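Poly(A) ribonuclease POP2 (Saccharomyces cerevisiae, PDB 1UOC) probably serves as a catalytic subunit of the CCR4-NOT mRNA deadenylase, with a 3'-exoribonuclease activity that prefers poly(A) and releases 5'-AMP, most probably using magnesium. Local coordinates at residues F7-N12 and L236-F241; S22-E27 and F139-L144. All coordinates share one frame; numbering follows the deposited sequence.

How the interactions relate
Two contacts of the DEDD nuclease domain illustrate how elements far apart in sequence are tied to one fold. Interaction 1 joins the loop that precedes strand 17-19 to the loop between helices 229-235 and 247-264, so it draws the beginning of the chain onto its late part. Interaction 2 falls between these two segments in chain order and pairs helix 24-34 with helix 138-146. The centres of interactions 1 and 2 lie about 29 Å apart, and the nearest atoms of interactions 1 and 2 about 12 Å, without touching. Strand 17-19, an outermost strand of the mixed sheet, follows 7-12 and precedes helix 24-34, so the N-terminal part of the chain probably meets the rest of the fold at two separate places.

Interaction 1: F7-N12 and L236-F241; sequences FLPPPN and LGLPRF
Phe-7 and Leu-238 lie side by side with their side chains pointing the same way, and their closest approach is 3.5 Å between Phe-7 CD2 and Leu-238 CD2. The ring takes this place because its CG stands anti to the backbone N (chi1 174°), whereas CG of Leu-238 stands beside its own N. Leu-238 CD2 meets the ring obliquely, and Pro-9 crosses that leucine at about a right angle, its CG 3.9 Å from the same CD2. Pro-9 CG also sits over one face of the Phe-7 ring, offset toward the rim, so that methyl, proline and ring converge. Further along, Leu-8 and Phe-241 cross almost perpendicularly, Leu-8 CD1 coming to the ring's edge 3.6 Å from Phe-241 CE1.

A single backbone hydrogen bond joins the two loops: Phe-7 N donates to Gly-237 O at 2.6 Å, nearly straight at 162° but from above the carbonyl plane. Gly-237, with positive phi, closes helix 229-235 in a Schellman motif, so the acceptor carbonyl lies just past the end of the helix. Helix 247-264 also takes part, touched by Phe-7 at Gln-260 and by Leu-238 at Ser-257. The loop before strand 17-19 is probably positioned by side-chain fit together with one backbone bond, which fixes where Phe-7 meets the helix end.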
loop_
_atom_site.group_PDB
_atom_site.type_symbol
_atom_site.label_atom_id
_atom_site.label_comp_id
_atom_site.label_asym_id
_atom_site.label_seq_id
_atom_site.Cartn_x
_atom_site.Cartn_y
_atom_site.Cartn_z
ATOM N N PHE A 7 -20.056 6.324 7.257
ATOM C CA PHE A 7 -18.826 6.520 8.003
ATOM C C PHE A 7 -18.064 7.633 7.304
ATOM O O PHE A 7 -17.455 7.419 6.258
ATOM C CB PHE A 7 -18.000 5.230 8.034
ATOM C CG PHE A 7 -16.649 5.390 8.674
ATOM C CD1 PHE A 7 -16.504 6.106 9.859
ATOM C CD2 PHE A 7 -15.517 4.819 8.092
ATOM C CE1 PHE A 7 -15.251 6.251 10.457
ATOM C CE2 PHE A 7 -14.256 4.958 8.684
ATOM C CZ PHE A 7 -14.124 5.676 9.865
ATOM N N LEU A 8 -18.126 8.828 7.885
ATOM C CA LEU A 8 -17.452 9.986 7.326
ATOM C C LEU A 8 -16.355 10.474 8.254
ATOM O O LEU A 8 -16.621 11.113 9.267
ATOM C CB LEU A 8 -18.455 11.115 7.078
ATOM C CG LEU A 8 -17.911 12.401 6.442
ATOM C CD1 LEU A 8 -17.154 12.075 5.159
ATOM C CD2 LEU A 8 -19.074 13.349 6.145
ATOM N N PRO A 9 -15.097 10.182 7.910
ATOM C CA PRO A 9 -13.942 10.590 8.713
ATOM C C PRO A 9 -13.844 12.104 8.732
ATOM O O PRO A 9 -14.396 12.771 7.851
ATOM C CB PRO A 9 -12.756 9.985 7.957
ATOM C CG PRO A 9 -13.360 8.878 7.155
ATOM C CD PRO A 9 -14.659 9.471 6.700
ATOM N N PRO A 10 -13.144 12.669 9.729
ATOM C CA PRO A 10 -13.012 14.133 9.775
ATOM C C PRO A 10 -12.511 14.596 8.402
ATOM O O PRO A 10 -11.591 14.003 7.840
ATOM C CB PRO A 10 -11.976 14.347 10.877
ATOM C CG PRO A 10 -12.271 13.201 11.820
ATOM C CD PRO A 10 -12.466 12.039 10.877
ATOM N N PRO A 11 -13.104 15.667 7.848
ATOM C CA PRO A 11 -12.730 16.207 6.534
ATOM C C PRO A 11 -11.248 16.288 6.189
ATOM O O PRO A 11 -10.849 15.880 5.098
ATOM C CB PRO A 11 -13.395 17.582 6.532
ATOM C CG PRO A 11 -14.631 17.333 7.304
ATOM C CD PRO A 11 -14.121 16.527 8.481
ATOM N N ASN A 12 -10.433 16.809 7.099
ATOM C CA ASN A 12 -9.006 16.950 6.831
ATOM C C ASN A 12 -8.230 15.634 6.694
ATOM O O ASN A 12 -7.058 15.630 6.324
ATOM C CB ASN A 12 -8.375 17.880 7.887
ATOM C CG ASN A 12 -7.215 17.242 8.644
ATOM O OD1 ASN A 12 -7.426 16.455 9.573
ATOM N ND2 ASN A 12 -5.980 17.586 8.252
ATOM N N LEU A 236 -18.512 -0.664 4.964
ATOM C CA LEU A 236 -18.182 0.090 6.162
ATOM C C LEU A 236 -18.859 1.450 6.079
ATOM O O LEU A 236 -18.801 2.256 7.009
ATOM C CB LEU A 236 -16.668 0.250 6.292
ATOM C CG LEU A 236 -15.924 -1.021 6.701
ATOM C CD1 LEU A 236 -14.440 -0.888 6.390
ATOM C CD2 LEU A 236 -16.161 -1.277 8.179
ATOM N N GLY A 237 -19.503 1.693 4.941
ATOM C CA GLY A 237 -20.210 2.941 4.736
ATOM C C GLY A 237 -19.372 4.169 4.440
ATOM O O GLY A 237 -19.696 5.259 4.914
ATOM N N LEU A 238 -18.303 4.008 3.666
ATOM C CA LEU A 238 -17.447 5.134 3.299
ATOM C C LEU A 238 -17.906 5.683 1.953
ATOM O O LEU A 238 -17.986 4.946 0.970
ATOM C CB LEU A 238 -15.988 4.686 3.200
ATOM C CG LEU A 238 -15.194 4.599 4.500
ATOM C CD1 LEU A 238 -14.104 3.556 4.333
ATOM C CD2 LEU A 238 -14.621 5.972 4.863
ATOM N N PRO A 239 -18.221 6.987 1.893
ATOM C CA PRO A 239 -18.675 7.607 0.646
ATOM C C PRO A 239 -17.673 7.422 -0.479
ATOM O O PRO A 239 -16.475 7.376 -0.244
ATOM C CB PRO A 239 -18.834 9.078 1.032
ATOM C CG PRO A 239 -19.245 8.988 2.450
ATOM C CD PRO A 239 -18.290 7.951 3.002
ATOM N N ARG A 240 -18.172 7.329 -1.701
ATOM C CA ARG A 240 -17.314 7.162 -2.859
ATOM C C ARG A 240 -16.656 8.472 -3.264
ATOM O O ARG A 240 -16.819 8.912 -4.405
ATOM C CB ARG A 240 -18.107 6.632 -4.060
ATOM C CG ARG A 240 -17.927 5.148 -4.335
ATOM C CD ARG A 240 -18.790 4.305 -3.433
ATOM N NE ARG A 240 -18.691 2.873 -3.730
ATOM C CZ ARG A 240 -18.695 2.343 -4.953
ATOM N NH1 ARG A 240 -18.778 3.116 -6.029
ATOM N NH2 ARG A 240 -18.656 1.024 -5.102
ATOM N N PHE A 241 -15.920 9.104 -2.351
ATOM C CA PHE A 241 -15.238 10.347 -2.714
ATOM C C PHE A 241 -14.257 10.040 -3.850
ATOM O O PHE A 241 -13.616 8.981 -3.862
ATOM C CB PHE A 241 -14.475 10.931 -1.525
ATOM C CG PHE A 241 -15.355 11.562 -0.484
ATOM C CD1 PHE A 241 -15.553 10.950 0.750
ATOM C CD2 PHE A 241 -15.966 12.784 -0.725
ATOM C CE1 PHE A 241 -16.342 11.549 1.724
ATOM C CE2 PHE A 241 -16.759 13.393 0.248
ATOM C CZ PHE A 241 -16.947 12.777 1.475
#

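Interaction 2: S22-E27 and F139-L144; sequences SNLYSE and FEFSQL
Tyr-25 reaches from helix 24-34 to Glu-140 and Leu-144 of helix 138-146, and its side chain can be followed outward to a hydrogen bond at its tip. At CB the first torsion sets CG anti to the carbonyl carbon (chi1 -70°), which carries the ring toward the other helix. From CG through both ring sides to CZ, each carbon lies at nearly the same distance from Leu-144 CD1. This methyl sits over the centre of one face, 3.9 Å from the centroid of the Tyr-25 ring and 3° off its normal, a well-centred CH-pi contact. The second methyl, Leu-144 CD2, is displaced toward one side of the ring, 4.0 Å from Tyr-25 CE2. On the other side Tyr-25 CE1 comes near Glu-140 OE2, which lies at the ring's edge, in its plane. The hydroxyl completes the path: Tyr-25 OH donates to Glu-140 OE2 at 2.6 Å, meeting the oxygen on its anti side, somewhat out of the carboxylate plane. Ring and carboxylate planes are turned 51° apart.

Leu-144 CD1 serves a second neighbour as well, packing 3.6 Å from Leu-24 CG. Leu-24 CD1 in turn approaches the edge of the Phe-141 ring. That ring packs edge-to-face with Phe-104 and with Phe-102 of strand 99-103, so helix 138-146 is set against the sheet of the nuclease domain as well as against helix 24-34. Glu-140 OE1 has a long, weak ion pair with Lys-21.

Were Glu-140 shortened to an alanine, the tyrosine hydroxyl would probably lose its acceptor here and the ring would be freer to shift over Leu-144. The two helices are thus joined by apolar contacts on the inner side and one short hydrogen bond, probably strengthened by the carboxylate's charge, which is likely to hold the ring in its orientation across Leu-144.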
loop_
_atom_site.group_PDB
_atom_site.type_symbol
_atom_site.label_atom_id
_atom_site.label_comp_id
_atom_site.label_asym_id
_atom_site.label_seq_id
_atom_site.Cartn_x
_atom_site.Cartn_y
_atom_site.Cartn_z
ATOM N N SER A 22 10.692 17.995 -6.248
ATOM C CA SER A 22 10.835 19.238 -5.489
ATOM C C SER A 22 10.553 19.143 -3.983
ATOM O O SER A 22 11.268 19.751 -3.197
ATOM C CB SER A 22 9.954 20.337 -6.096
ATOM O OG SER A 22 8.585 19.967 -6.078
ATOM N N ASN A 23 9.530 18.393 -3.573
ATOM C CA ASN A 23 9.217 18.288 -2.146
ATOM C C ASN A 23 9.442 16.906 -1.534
ATOM O O ASN A 23 8.998 16.636 -0.422
ATOM C CB ASN A 23 7.779 18.747 -1.889
ATOM C CG ASN A 23 6.762 17.931 -2.653
ATOM O OD1 ASN A 23 7.081 17.344 -3.686
ATOM N ND2 ASN A 23 5.522 17.905 -2.158
ATOM N N LEU A 24 10.160 16.045 -2.249
ATOM C CA LEU A 24 10.453 14.697 -1.772
ATOM C C LEU A 24 11.090 14.645 -0.375
ATOM O O LEU A 24 10.598 13.946 0.508
ATOM C CB LEU A 24 11.369 13.972 -2.767
ATOM C CG LEU A 24 11.780 12.538 -2.410
ATOM C CD1 LEU A 24 10.545 11.676 -2.173
ATOM C CD2 LEU A 24 12.614 11.955 -3.535
ATOM N N TYR A 25 12.178 15.382 -0.170
ATOM C CA TYR A 25 12.861 15.362 1.123
ATOM C C TYR A 25 12.103 15.999 2.275
ATOM O O TYR A 25 12.069 15.452 3.374
ATOM C CB TYR A 25 14.244 15.992 0.995
ATOM C CG TYR A 25 15.178 15.130 0.188
ATOM C CD1 TYR A 25 14.927 14.876 -1.158
ATOM C CD2 TYR A 25 16.278 14.512 0.782
ATOM C CE1 TYR A 25 15.735 14.027 -1.894
ATOM C CE2 TYR A 25 17.098 13.654 0.058
ATOM C CZ TYR A 25 16.816 13.418 -1.282
ATOM O OH TYR A 25 17.611 12.572 -2.014
ATOM N N SER A 26 11.470 17.136 2.026
ATOM C CA SER A 26 10.718 17.795 3.079
ATOM C C SER A 26 9.525 16.948 3.520
ATOM O O SER A 26 9.185 16.920 4.704
ATOM C CB SER A 26 10.255 19.179 2.613
ATOM O OG SER A 26 9.575 19.100 1.383
ATOM N N GLU A 27 8.896 16.243 2.582
ATOM C CA GLU A 27 7.752 15.395 2.941
ATOM C C GLU A 27 8.221 14.195 3.749
ATOM O O GLU A 27 7.524 13.739 4.661
ATOM C CB GLU A 27 6.993 14.923 1.695
ATOM C CG GLU A 27 6.354 16.063 0.923
ATOM C CD GLU A 27 5.423 16.920 1.769
ATOM O OE1 GLU A 27 5.188 18.082 1.376
ATOM O OE2 GLU A 27 4.912 16.446 2.811
ATOM N N PHE A 139 15.402 5.233 -6.910
ATOM C CA PHE A 139 16.451 4.842 -5.966
ATOM C C PHE A 139 16.511 5.828 -4.791
ATOM O O PHE A 139 16.664 5.428 -3.635
ATOM C CB PHE A 139 17.830 4.794 -6.635
ATOM C CG PHE A 139 18.947 4.496 -5.667
ATOM C CD1 PHE A 139 19.098 3.218 -5.135
ATOM C CD2 PHE A 139 19.802 5.508 -5.224
ATOM C CE1 PHE A 139 20.080 2.950 -4.173
ATOM C CE2 PHE A 139 20.790 5.246 -4.257
ATOM C CZ PHE A 139 20.925 3.970 -3.734
ATOM N N GLU A 140 16.399 7.116 -5.099
ATOM C CA GLU A 140 16.436 8.165 -4.088
ATOM C C GLU A 140 15.294 7.963 -3.108
ATOM O O GLU A 140 15.458 8.138 -1.900
ATOM C CB GLU A 140 16.305 9.534 -4.758
ATOM C CG GLU A 140 17.266 10.580 -4.234
ATOM C CD GLU A 140 17.236 11.867 -5.049
ATOM O OE1 GLU A 140 17.503 11.808 -6.271
ATOM O OE2 GLU A 140 16.949 12.938 -4.466
ATOM N N PHE A 141 14.132 7.593 -3.651
ATOM C CA PHE A 141 12.940 7.346 -2.851
ATOM C C PHE A 141 13.163 6.159 -1.930
ATOM O O PHE A 141 12.878 6.236 -0.737
ATOM C CB PHE A 141 11.728 7.054 -3.752
ATOM C CG PHE A 141 10.518 6.541 -3.002
ATOM C CD1 PHE A 141 9.613 7.427 -2.410
ATOM C CD2 PHE A 141 10.317 5.167 -2.836
ATOM C CE1 PHE A 141 8.531 6.957 -1.662
ATOM C CE2 PHE A 141 9.241 4.687 -2.093
ATOM C CZ PHE A 141 8.345 5.591 -1.501
ATOM N N SER A 142 13.678 5.061 -2.482
ATOM C CA SER A 142 13.894 3.862 -1.683
ATOM C C SER A 142 14.881 4.136 -0.557
ATOM O O SER A 142 14.732 3.621 0.547
ATOM C CB SER A 142 14.384 2.700 -2.566
ATOM O OG SER A 142 15.794 2.690 -2.703
ATOM N N GLN A 143 15.886 4.958 -0.830
ATOM C CA GLN A 143 16.875 5.278 0.189
ATOM C C GLN A 143 16.192 6.037 1.333
ATOM O O GLN A 143 16.431 5.753 2.499
ATOM C CB GLN A 143 18.004 6.114 -0.415
ATOM C CG GLN A 143 19.232 6.231 0.481
ATOM C CD GLN A 143 19.874 4.880 0.783
ATOM O OE1 GLN A 143 20.218 4.120 -0.132
ATOM N NE2 GLN A 143 20.041 4.578 2.071
ATOM N N LEU A 144 15.337 7.001 0.997
ATOM C CA LEU A 144 14.629 7.757 2.020
ATOM C C LEU A 144 13.690 6.844 2.830
ATOM O O LEU A 144 13.482 7.048 4.036
ATOM C CB LEU A 144 13.841 8.893 1.374
ATOM C CG LEU A 144 14.680 10.099 0.933
ATOM C CD1 LEU A 144 13.809 11.174 0.266
ATOM C CD2 LEU A 144 15.366 10.673 2.152
#